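Local coordinates for protein RavO (Legionella pneumophila subsp. pneumophila, PDB 6DM4) that contains an SH2 domain, the part described here, that binds a phosphotyrosine peptide from human Shc1 and probably recognises phosphorylated host proteins, at residues K29-F32 with S33-A37; A64-G67 with I68-I71; S83-T86 with A87-K90; T106-I109 with T110-E114. One frame throughout, in Å; residues are numbered along the deposited sequence.

Contact 1: residues K29-F32 with S33-A37; sequences KQYF and SKSKA. With SO4 (sulfate ion), chain I.
The side chain of S35 lies over one face of the Y31 ring, its CB 3.7 Å from the ring centroid and displaced toward the CE2 side of the rim in a CH-pi contact. Y31 reaches forward along its helix because its CG stands anti to the backbone N (chi1 177°), which brings the ring alongside S35, one turn on. From the same side chain S35 OG gives a weak hydrogen bond to Y31 OH, 3.0 Å away, while it accepts from A37 N at 3.0 Å, closing an ST turn. The hydroxyl of S35 is thus held between the phenol and the backbone.

The setting is the end of helix 25-34, one of the helices packed against the central sheet of the SH2 fold, where the chain unwinds on its way to strand 40-43. The backbone bond from S35 N to Y31 O, 3.1 Å, is still of helical i+4 type, and S33 N bonds to Q30 O. A37 CB sits near the plane of the Y31 ring, at its edge, 3.7 Å from Y31 OH. A sulfate ion, probably from the crystallisation liquor, also lies at Y31 OH, but its O3 is modelled implausibly close and the detail is doubtful. F32, buried, turns its ring toward the sheet, where it meets I40 and I68, with A37 O at its edge, 3.8 Å from F32 CE2.

Contact 2: residues A64-G67 with I68-I71; sequences ASDG and IHSI
The imidazole of H69 meets the carboxylate of D66 edge-on, with H69 NE2 donating to the syn lone pair of D66 OD1 over 2.5 Å at an N-H...O angle of 158°; the oxygen lies close to the ring plane. The pair closes the side of a tight beta hairpin that joins strands 55-64 and 67-76, neighbours in the antiparallel sheet of this SH2 domain. Residues A64 to G67 form a type I turn, paired at its base by two backbone bonds: A64 N to G67 O, 2.9 Å, and G67 N to A64 O, 3.1 Å.

D66 occupies the third position of the turn. Its CG lies between the backbone N and the carbonyl carbon (chi1 76°), which swings the carboxylate back over the start of the strand to meet H69. Although the side chains approach nearly perpendicular, the planes of carboxylate and ring differ by only 23°. Such a short, flat bond would be expected to restrain the rotation of the imidazole and to favour a proton on NE2. A64 CB approaches the same end of the ring obliquely, 4.2 Å from H69 NE2, and I116 of helix 101-119 also packs on H69.

I68, the residue before H69, instead packs on V28 and K29 of helix 25-34. Farther along, S70 makes backbone hydrogen bonds to the bound peptide and packs on its modified side chain, while its OG is bonded to S61 and R42. Back at the turn, G67 O comes within 3.3 Å of H69 CD2.

Contact 3: residues S83-T86 with A87-K90; sequences SINT and ASNK
After strand 81-84 the chain curls back on itself, the end-to-end directions of S83-T86 and A87-K90 lying 142° apart. A backbone bond from N85 N to K90 O (3.0 Å) closes the loop. A second, from N89 N to N85 O, is short at 2.6 Å but bent. Inside this loop the side chain of N85 does the bracing. With CG anti to the backbone N (chi1 -170°), its amide turns in over the bend, and OD1 accepts from A87 N at 3.0 Å and S88 N at 3.2 Å. The two donors arrive from opposite faces of the amide plane, both somewhat tilted from it, so that a single side-chain oxygen satisfies two successive peptide N-H groups. S88 OG also comes to within 3.2 Å of N85 OD1. The ND2 end of N89 comes back to the first limb, 3.6 Å from T86 O.

In this SH2 domain the loop joins strand 81-84 to the edge strand 91-94 and borders the bound phosphopeptide: T86 N bonds to a polar side chain of the peptide, and T86 packs on its modified residue. On the sheet side, I84 lies between V91 of strand 91-94 and R72 of strand 67-76.

Contact 4: residues T106-I109 with T110-E114; sequences TQHI and TQNKE
T106 O is gripped twice by the residue one turn ahead, by T110 OG1 at 2.7 Å and T110 N at 2.9 Å. The two donors come from opposite faces of the carbonyl plane. This is the familiar helical threonine arrangement, in which the hydroxyl turns back to the i-4 carbonyl, here within helix 101-119, the C-terminal helix that packs on the sheet of the SH2 domain. T110 OG1 lies between the backbone N and the carbonyl carbon (chi1 60°), and that torsion carries it to T106 O.

Along another line of the helix surface, Q107 and Q111 are linked through their amides: Q111 NE2 donates to Q107 OE1 at 3.1 Å, straight at 162° and on a lone pair in the carbonyl plane. Q107 is bent at chi2 while Q111 runs extended beyond CG, and their amide planes stand 65° apart.

On a third line, N112 bends back so that ND2 bonds to H108 O at 2.9 Å; the bond is bent, and H108 O lies out of the N112 amide plane. N112 N adds a weak bond to the same oxygen. H108 ND1 is hydrogen-bonded to Y73 OH of strand 67-76, and I109 is buried against A60, F62 and F39. In the conformer of H108 described, one of two, its ring extends alongside N112, whose ND2 is poised over one face, 3.3 Å from H108 CE1.

How the contacts relate
Contacts 1 and 2 are surface contacts at the same end of the sheet, joined through packing between hairpin and helix. The same strand 67-76 turns I71 to contact 4, against H108, I109 and N112, so contact 2 lies between the two helices. Contact 4, partly buried, is the most central, 11 Å from the chain's centre. Contact 3, also partly buried, meets it through S83 and H108 but is far from contact 1, with centres 26 Å apart. A phenol-serine pair marks the helix end, a histidine-carboxylate bond the hairpin, asparagine-to-backbone bonds the loop, and i to i+4 side-chain bonds the long helix. Contacts 2, 3 and 4 all touch the peptide.

Contact 1: residues K29-F32 with S33-A37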
loop_
_atom_site.group_PDB
_atom_site.type_symbol
_atom_site.label_atom_id
_atom_site.label_comp_id
_atom_site.label_asym_id
_atom_site.label_seq_id
_atom_site.Cartn_x
_atom_site.Cartn_y
_atom_site.Cartn_z
ATOM N N LYS A 29 5.996 16.725 12.584
ATOM C CA LYS A 29 6.844 17.878 12.870
ATOM C C LYS A 29 8.317 17.498 12.868
ATOM O O LYS A 29 9.154 18.224 12.319
ATOM C CB LYS A 29 6.477 18.495 14.222
ATOM C CG LYS A 29 5.064 19.028 14.322
ATOM C CD LYS A 29 4.844 19.635 15.699
ATOM C CE LYS A 29 3.386 19.956 15.963
ATOM N NZ LYS A 29 3.187 20.391 17.379
ATOM N N GLN A 30 8.654 16.371 13.493
ATOM C CA GLN A 30 10.042 15.924 13.514
ATOM C C GLN A 30 10.555 15.649 12.106
ATOM O O GLN A 30 11.709 15.958 11.789
ATOM C CB GLN A 30 10.175 14.681 14.394
ATOM C CG GLN A 30 11.610 14.184 14.557
ATOM C CD GLN A 30 12.529 15.189 15.231
ATOM O OE1 GLN A 30 12.121 15.925 16.134
ATOM N NE2 GLN A 30 13.780 15.221 14.793
ATOM N N TYR A 31 9.709 15.084 11.239
ATOM C CA TYR A 31 10.142 14.784 9.877
ATOM C C TYR A 31 10.550 16.054 9.135
ATOM O O TYR A 31 11.639 16.129 8.556
ATOM C CB TYR A 31 9.038 14.047 9.113
ATOM C CG TYR A 31 9.439 13.794 7.680
ATOM C CD1 TYR A 31 10.302 12.755 7.357
ATOM C CD2 TYR A 31 9.002 14.624 6.658
ATOM C CE1 TYR A 31 10.697 12.534 6.053
ATOM C CE2 TYR A 31 9.399 14.414 5.360
ATOM C CZ TYR A 31 10.243 13.368 5.063
ATOM O OH TYR A 31 10.639 13.157 3.764
ATOM N N PHE A 32 9.689 17.072 9.149
ATOM C CA PHE A 32 9.969 18.291 8.403
ATOM C C PHE A 32 11.014 19.171 9.061
ATOM O O PHE A 32 11.408 20.180 8.465
ATOM C CB PHE A 32 8.666 19.055 8.192
ATOM C CG PHE A 32 7.818 18.466 7.103
ATOM C CD1 PHE A 32 6.575 17.924 7.385
ATOM C CD2 PHE A 32 8.273 18.448 5.794
ATOM C CE1 PHE A 32 5.791 17.364 6.365
ATOM C CE2 PHE A 32 7.487 17.897 4.765
ATOM C CZ PHE A 32 6.253 17.353 5.061
ATOM N N SER A 33 11.479 18.815 10.259
ATOM C CA SER A 33 12.577 19.555 10.867
ATOM C C SER A 33 13.847 19.438 10.035
ATOM O O SER A 33 14.638 20.386 9.976
ATOM C CB SER A 33 12.819 19.049 12.288
ATOM O OG SER A 33 13.961 19.656 12.856
ATOM N N LYS A 34 14.056 18.294 9.384
ATOM C CA LYS A 34 15.247 18.031 8.585
ATOM C C LYS A 34 14.966 17.842 7.103
ATOM O O LYS A 34 15.839 18.122 6.278
ATOM C CB LYS A 34 15.971 16.774 9.098
ATOM C CG LYS A 34 16.242 16.752 10.595
ATOM C CD LYS A 34 17.379 17.683 10.964
ATOM C CE LYS A 34 17.617 17.688 12.466
ATOM N NZ LYS A 34 18.434 18.857 12.883
ATOM N N SER A 35 13.783 17.362 6.744
ATOM C CA SER A 35 13.505 17.030 5.355
ATOM C C SER A 35 13.211 18.274 4.525
ATOM O O SER A 35 12.581 19.227 4.994
ATOM C CB SER A 35 12.329 16.062 5.275
ATOM O OG SER A 35 11.941 15.823 3.929
ATOM N N LYS A 36 13.684 18.256 3.280
ATOM C CA LYS A 36 13.338 19.257 2.283
ATOM C C LYS A 36 12.302 18.741 1.283
ATOM O O LYS A 36 12.133 19.336 0.215
ATOM C CB LYS A 36 14.597 19.725 1.554
ATOM C CG LYS A 36 15.714 20.185 2.490
ATOM C CD LYS A 36 16.273 21.536 2.069
ATOM C CE LYS A 36 16.908 22.276 3.242
ATOM N NZ LYS A 36 16.774 23.756 3.096
ATOM N N ALA A 37 11.616 17.647 1.611
ATOM C CA ALA A 37 10.604 17.089 0.721
ATOM C C ALA A 37 9.455 18.071 0.527
ATOM O O ALA A 37 9.119 18.850 1.421
ATOM C CB ALA A 37 10.069 15.774 1.283
HETATM S S SO4 I . 13.645 11.224 3.483
HETATM O O1 SO4 I . 13.350 10.580 4.760
HETATM O O2 SO4 I . 15.047 11.627 3.455
HETATM O O3 SO4 I . 12.800 12.403 3.323
HETATM O O4 SO4 I . 13.383 10.287 2.392
#

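Contact 2: residues A64-G67 with I68-I71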
loop_
_atom_site.group_PDB
_atom_site.type_symbol
_atom_site.label_atom_id
_atom_site.label_comp_id
_atom_site.label_asym_id
_atom_site.label_seq_id
_atom_site.Cartn_x
_atom_site.Cartn_y
_atom_site.Cartn_z
ATOM N N ALA A 64 5.070 25.069 5.091
ATOM C CA ALA A 64 5.275 26.433 4.626
ATOM C C ALA A 64 5.905 27.240 5.757
ATOM O O ALA A 64 6.220 26.707 6.824
ATOM C CB ALA A 64 3.959 27.061 4.159
ATOM N N SER A 65 6.079 28.545 5.527
ATOM C CA SER A 65 6.765 29.370 6.515
ATOM C C SER A 65 5.959 29.542 7.796
ATOM O O SER A 65 6.535 29.899 8.831
ATOM C CB SER A 65 7.104 30.741 5.923
ATOM O OG SER A 65 5.937 31.429 5.517
ATOM N N ASP A 66 4.651 29.292 7.764
ATOM C CA ASP A 66 3.825 29.391 8.960
ATOM C C ASP A 66 3.604 28.046 9.638
ATOM O O ASP A 66 2.849 27.975 10.613
ATOM C CB ASP A 66 2.479 30.049 8.625
ATOM C CG ASP A 66 1.523 29.111 7.912
ATOM O OD1 ASP A 66 1.994 28.184 7.217
ATOM O OD2 ASP A 66 0.296 29.308 8.042
ATOM N N GLY A 67 4.243 26.983 9.158
ATOM C CA GLY A 67 4.138 25.695 9.811
ATOM C C GLY A 67 3.687 24.572 8.902
ATOM O O GLY A 67 3.707 24.699 7.674
ATOM N N ILE A 68 3.279 23.467 9.496
ATOM C CA ILE A 68 2.879 22.285 8.747
ATOM C C ILE A 68 1.391 22.368 8.459
ATOM O O ILE A 68 0.597 22.788 9.313
ATOM C CB ILE A 68 3.241 21.006 9.520
ATOM C CG1 ILE A 68 4.759 20.851 9.565
ATOM C CG2 ILE A 68 2.618 19.777 8.881
ATOM C CD1 ILE A 68 5.257 20.344 10.867
ATOM N N HIS A 69 1.026 22.009 7.234
ATOM C CA HIS A 69 -0.357 21.910 6.794
ATOM C C HIS A 69 -0.632 20.488 6.330
ATOM O O HIS A 69 0.259 19.797 5.823
ATOM C CB HIS A 69 -0.654 22.901 5.662
ATOM C CG HIS A 69 -0.339 24.321 6.011
ATOM N ND1 HIS A 69 -1.300 25.217 6.424
ATOM C CD2 HIS A 69 0.834 24.997 6.022
ATOM C CE1 HIS A 69 -0.736 26.387 6.670
ATOM N NE2 HIS A 69 0.560 26.279 6.434
ATOM N N SER A 70 -1.872 20.048 6.507
ATOM C CA SER A 70 -2.260 18.709 6.106
ATOM C C SER A 70 -3.557 18.755 5.309
ATOM O O SER A 70 -4.339 19.704 5.404
ATOM C CB SER A 70 -2.404 17.783 7.325
ATOM O OG SER A 70 -1.137 17.471 7.883
ATOM N N ILE A 71 -3.752 17.730 4.484
ATOM C CA ILE A 71 -4.974 17.531 3.710
ATOM C C ILE A 71 -5.389 16.082 3.895
ATOM O O ILE A 71 -4.551 15.181 3.796
ATOM C CB ILE A 71 -4.769 17.834 2.214
ATOM C CG1 ILE A 71 -4.143 19.209 2.001
ATOM C CG2 ILE A 71 -6.094 17.723 1.454
ATOM C CD1 ILE A 71 -3.635 19.407 0.588
#

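Contact 3: residues S83-T86 with A87-K90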
loop_
_atom_site.group_PDB
_atom_site.type_symbol
_atom_site.label_atom_id
_atom_site.label_comp_id
_atom_site.label_asym_id
_atom_site.label_seq_id
_atom_site.Cartn_x
_atom_site.Cartn_y
_atom_site.Cartn_z
ATOM N N SER A 83 -11.344 14.367 -1.483
ATOM C CA SER A 83 -10.787 15.228 -0.452
ATOM C C SER A 83 -11.833 15.388 0.641
ATOM O O SER A 83 -13.034 15.434 0.360
ATOM C CB SER A 83 -10.394 16.592 -1.024
ATOM O OG SER A 83 -11.543 17.348 -1.357
ATOM N N ILE A 84 -11.384 15.461 1.890
ATOM C CA ILE A 84 -12.297 15.372 3.022
ATOM C C ILE A 84 -12.094 16.573 3.933
ATOM O O ILE A 84 -10.981 16.816 4.410
ATOM C CB ILE A 84 -12.122 14.054 3.791
ATOM C CG1 ILE A 84 -12.651 12.905 2.924
ATOM C CG2 ILE A 84 -12.865 14.111 5.117
ATOM C CD1 ILE A 84 -12.187 11.552 3.341
ATOM N N ASN A 85 -13.168 17.325 4.158
ATOM C CA ASN A 85 -13.159 18.408 5.135
ATOM C C ASN A 85 -13.133 17.819 6.541
ATOM O O ASN A 85 -14.094 17.173 6.964
ATOM C CB ASN A 85 -14.394 19.284 4.938
ATOM C CG ASN A 85 -14.340 20.560 5.747
ATOM O OD1 ASN A 85 -14.338 20.528 6.977
ATOM N ND2 ASN A 85 -14.304 21.693 5.060
ATOM N N THR A 86 -12.043 18.049 7.277
ATOM C CA THR A 86 -11.873 17.378 8.560
ATOM C C THR A 86 -12.768 17.937 9.659
ATOM O O THR A 86 -12.948 17.271 10.684
ATOM C CB THR A 86 -10.410 17.450 9.005
ATOM O OG1 THR A 86 -10.035 18.815 9.214
ATOM C CG2 THR A 86 -9.511 16.842 7.943
ATOM N N ALA A 87 -13.326 19.135 9.482
ATOM C CA ALA A 87 -14.204 19.706 10.495
ATOM C C ALA A 87 -15.645 19.244 10.349
ATOM O O ALA A 87 -16.368 19.159 11.348
ATOM C CB ALA A 87 -14.157 21.237 10.443
ATOM N N SER A 88 -16.073 18.945 9.124
ATOM C CA SER A 88 -17.438 18.535 8.841
ATOM C C SER A 88 -17.542 17.114 8.313
ATOM O O SER A 88 -18.648 16.564 8.281
ATOM C CB SER A 88 -18.068 19.491 7.823
ATOM O OG SER A 88 -17.365 19.431 6.592
ATOM N N ASN A 89 -16.427 16.525 7.886
ATOM C CA ASN A 89 -16.335 15.190 7.303
ATOM C C ASN A 89 -17.118 15.054 6.002
ATOM O O ASN A 89 -17.341 13.930 5.535
ATOM C CB ASN A 89 -16.756 14.112 8.306
ATOM C CG ASN A 89 -15.673 13.828 9.331
ATOM O OD1 ASN A 89 -15.869 13.043 10.259
ATOM N ND2 ASN A 89 -14.519 14.468 9.166
ATOM N N LYS A 90 -17.520 16.168 5.392
ATOM C CA LYS A 90 -18.085 16.121 4.051
ATOM C C LYS A 90 -16.992 15.828 3.029
ATOM O O LYS A 90 -15.854 16.294 3.157
ATOM C CB LYS A 90 -18.794 17.434 3.713
ATOM C CG LYS A 90 -20.068 17.691 4.515
ATOM C CD LYS A 90 -20.653 19.073 4.220
ATOM C CE LYS A 90 -19.935 20.170 4.986
ATOM N NZ LYS A 90 -19.347 21.196 4.091
#

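Contact 4: residues T106-I109 with T110-E114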
loop_
_atom_site.group_PDB
_atom_site.type_symbol
_atom_site.label_atom_id
_atom_site.label_comp_id
_atom_site.label_asym_id
_atom_site.label_seq_id
_atom_site.Cartn_x
_atom_site.Cartn_y
_atom_site.Cartn_z
ATOM N N THR A 106 -0.381 14.571 -6.309
ATOM C CA THR A 106 0.714 15.533 -6.388
ATOM C C THR A 106 0.209 16.904 -6.830
ATOM O O THR A 106 0.590 17.933 -6.257
ATOM C CB THR A 106 1.796 15.023 -7.337
ATOM O OG1 THR A 106 2.365 13.821 -6.802
ATOM C CG2 THR A 106 2.897 16.062 -7.500
ATOM N N GLN A 107 -0.661 16.936 -7.841
ATOM C CA GLN A 107 -1.207 18.213 -8.293
ATOM C C GLN A 107 -2.103 18.845 -7.235
ATOM O O GLN A 107 -2.034 20.054 -7.004
ATOM C CB GLN A 107 -1.975 18.027 -9.604
ATOM C CG GLN A 107 -1.081 17.692 -10.779
ATOM C CD GLN A 107 -0.038 18.764 -11.024
ATOM O OE1 GLN A 107 -0.349 19.955 -11.029
ATOM N NE2 GLN A 107 1.203 18.347 -11.241
ATOM N N HIS A 108 -2.951 18.049 -6.583
ATOM C CA HIS A 108 -3.853 18.597 -5.571
ATOM C C HIS A 108 -3.078 19.153 -4.386
ATOM O O HIS A 108 -3.451 20.187 -3.817
ATOM C CB HIS A 108 -4.836 17.518 -5.109
ATOM C CG HIS A 108 -5.990 18.043 -4.312
ATOM N ND1 HIS A 108 -5.946 18.188 -2.943
ATOM C CD2 HIS A 108 -7.229 18.437 -4.692
ATOM C CE1 HIS A 108 -7.103 18.660 -2.513
ATOM N NE2 HIS A 108 -7.900 18.819 -3.555
ATOM N N ILE A 109 -1.990 18.482 -4.001
ATOM C CA ILE A 109 -1.221 18.895 -2.831
ATOM C C ILE A 109 -0.326 20.084 -3.155
ATOM O O ILE A 109 -0.285 21.067 -2.407
ATOM C CB ILE A 109 -0.402 17.706 -2.289
ATOM C CG1 ILE A 109 -1.327 16.631 -1.727
ATOM C CG2 ILE A 109 0.561 18.171 -1.199
ATOM C CD1 ILE A 109 -0.757 15.224 -1.796
ATOM N N THR A 110 0.428 20.010 -4.256
ATOM C CA THR A 110 1.397 21.064 -4.537
ATOM C C THR A 110 0.716 22.362 -4.951
ATOM O O THR A 110 1.193 23.446 -4.599
ATOM C CB THR A 110 2.388 20.620 -5.613
ATOM O OG1 THR A 110 1.688 20.308 -6.816
ATOM C CG2 THR A 110 3.174 19.396 -5.149
ATOM N N GLN A 111 -0.397 22.280 -5.682
ATOM C CA GLN A 111 -1.148 23.491 -5.990
ATOM C C GLN A 111 -1.740 24.095 -4.725
ATOM O O GLN A 111 -1.766 25.321 -4.572
ATOM C CB GLN A 111 -2.247 23.190 -7.014
ATOM C CG GLN A 111 -1.734 22.864 -8.412
ATOM C CD GLN A 111 -2.854 22.738 -9.440
ATOM O OE1 GLN A 111 -3.888 23.402 -9.341
ATOM N NE2 GLN A 111 -2.646 21.884 -10.438
ATOM N N ASN A 112 -2.211 23.251 -3.799
ATOM C CA ASN A 112 -2.722 23.761 -2.529
ATOM C C ASN A 112 -1.609 24.402 -1.710
ATOM O O ASN A 112 -1.816 25.444 -1.075
ATOM C CB ASN A 112 -3.389 22.635 -1.739
ATOM C CG ASN A 112 -4.896 22.651 -1.874
ATOM O OD1 ASN A 112 -5.529 23.688 -1.716
ATOM N ND2 ASN A 112 -5.477 21.500 -2.193
ATOM N N LYS A 113 -0.423 23.789 -1.709
ATOM C CA LYS A 113 0.724 24.411 -1.058
ATOM C C LYS A 113 1.051 25.753 -1.702
ATOM O O LYS A 113 1.451 26.704 -1.015
ATOM C CB LYS A 113 1.930 23.473 -1.121
ATOM C CG LYS A 113 3.205 24.036 -0.513
ATOM C CD LYS A 113 4.295 22.968 -0.458
ATOM C CE LYS A 113 5.621 23.553 -0.022
ATOM N NZ LYS A 113 5.435 24.405 1.180
ATOM N N GLU A 114 0.887 25.848 -3.023
ATOM C CA GLU A 114 1.158 27.101 -3.719
ATOM C C GLU A 114 0.216 28.204 -3.255
ATOM O O GLU A 114 0.646 29.343 -3.036
ATOM C CB GLU A 114 1.047 26.891 -5.228
ATOM C CG GLU A 114 1.324 28.128 -6.059
ATOM C CD GLU A 114 1.832 27.791 -7.448
ATOM O OE1 GLU A 114 1.923 26.586 -7.769
ATOM O OE2 GLU A 114 2.137 28.728 -8.216
#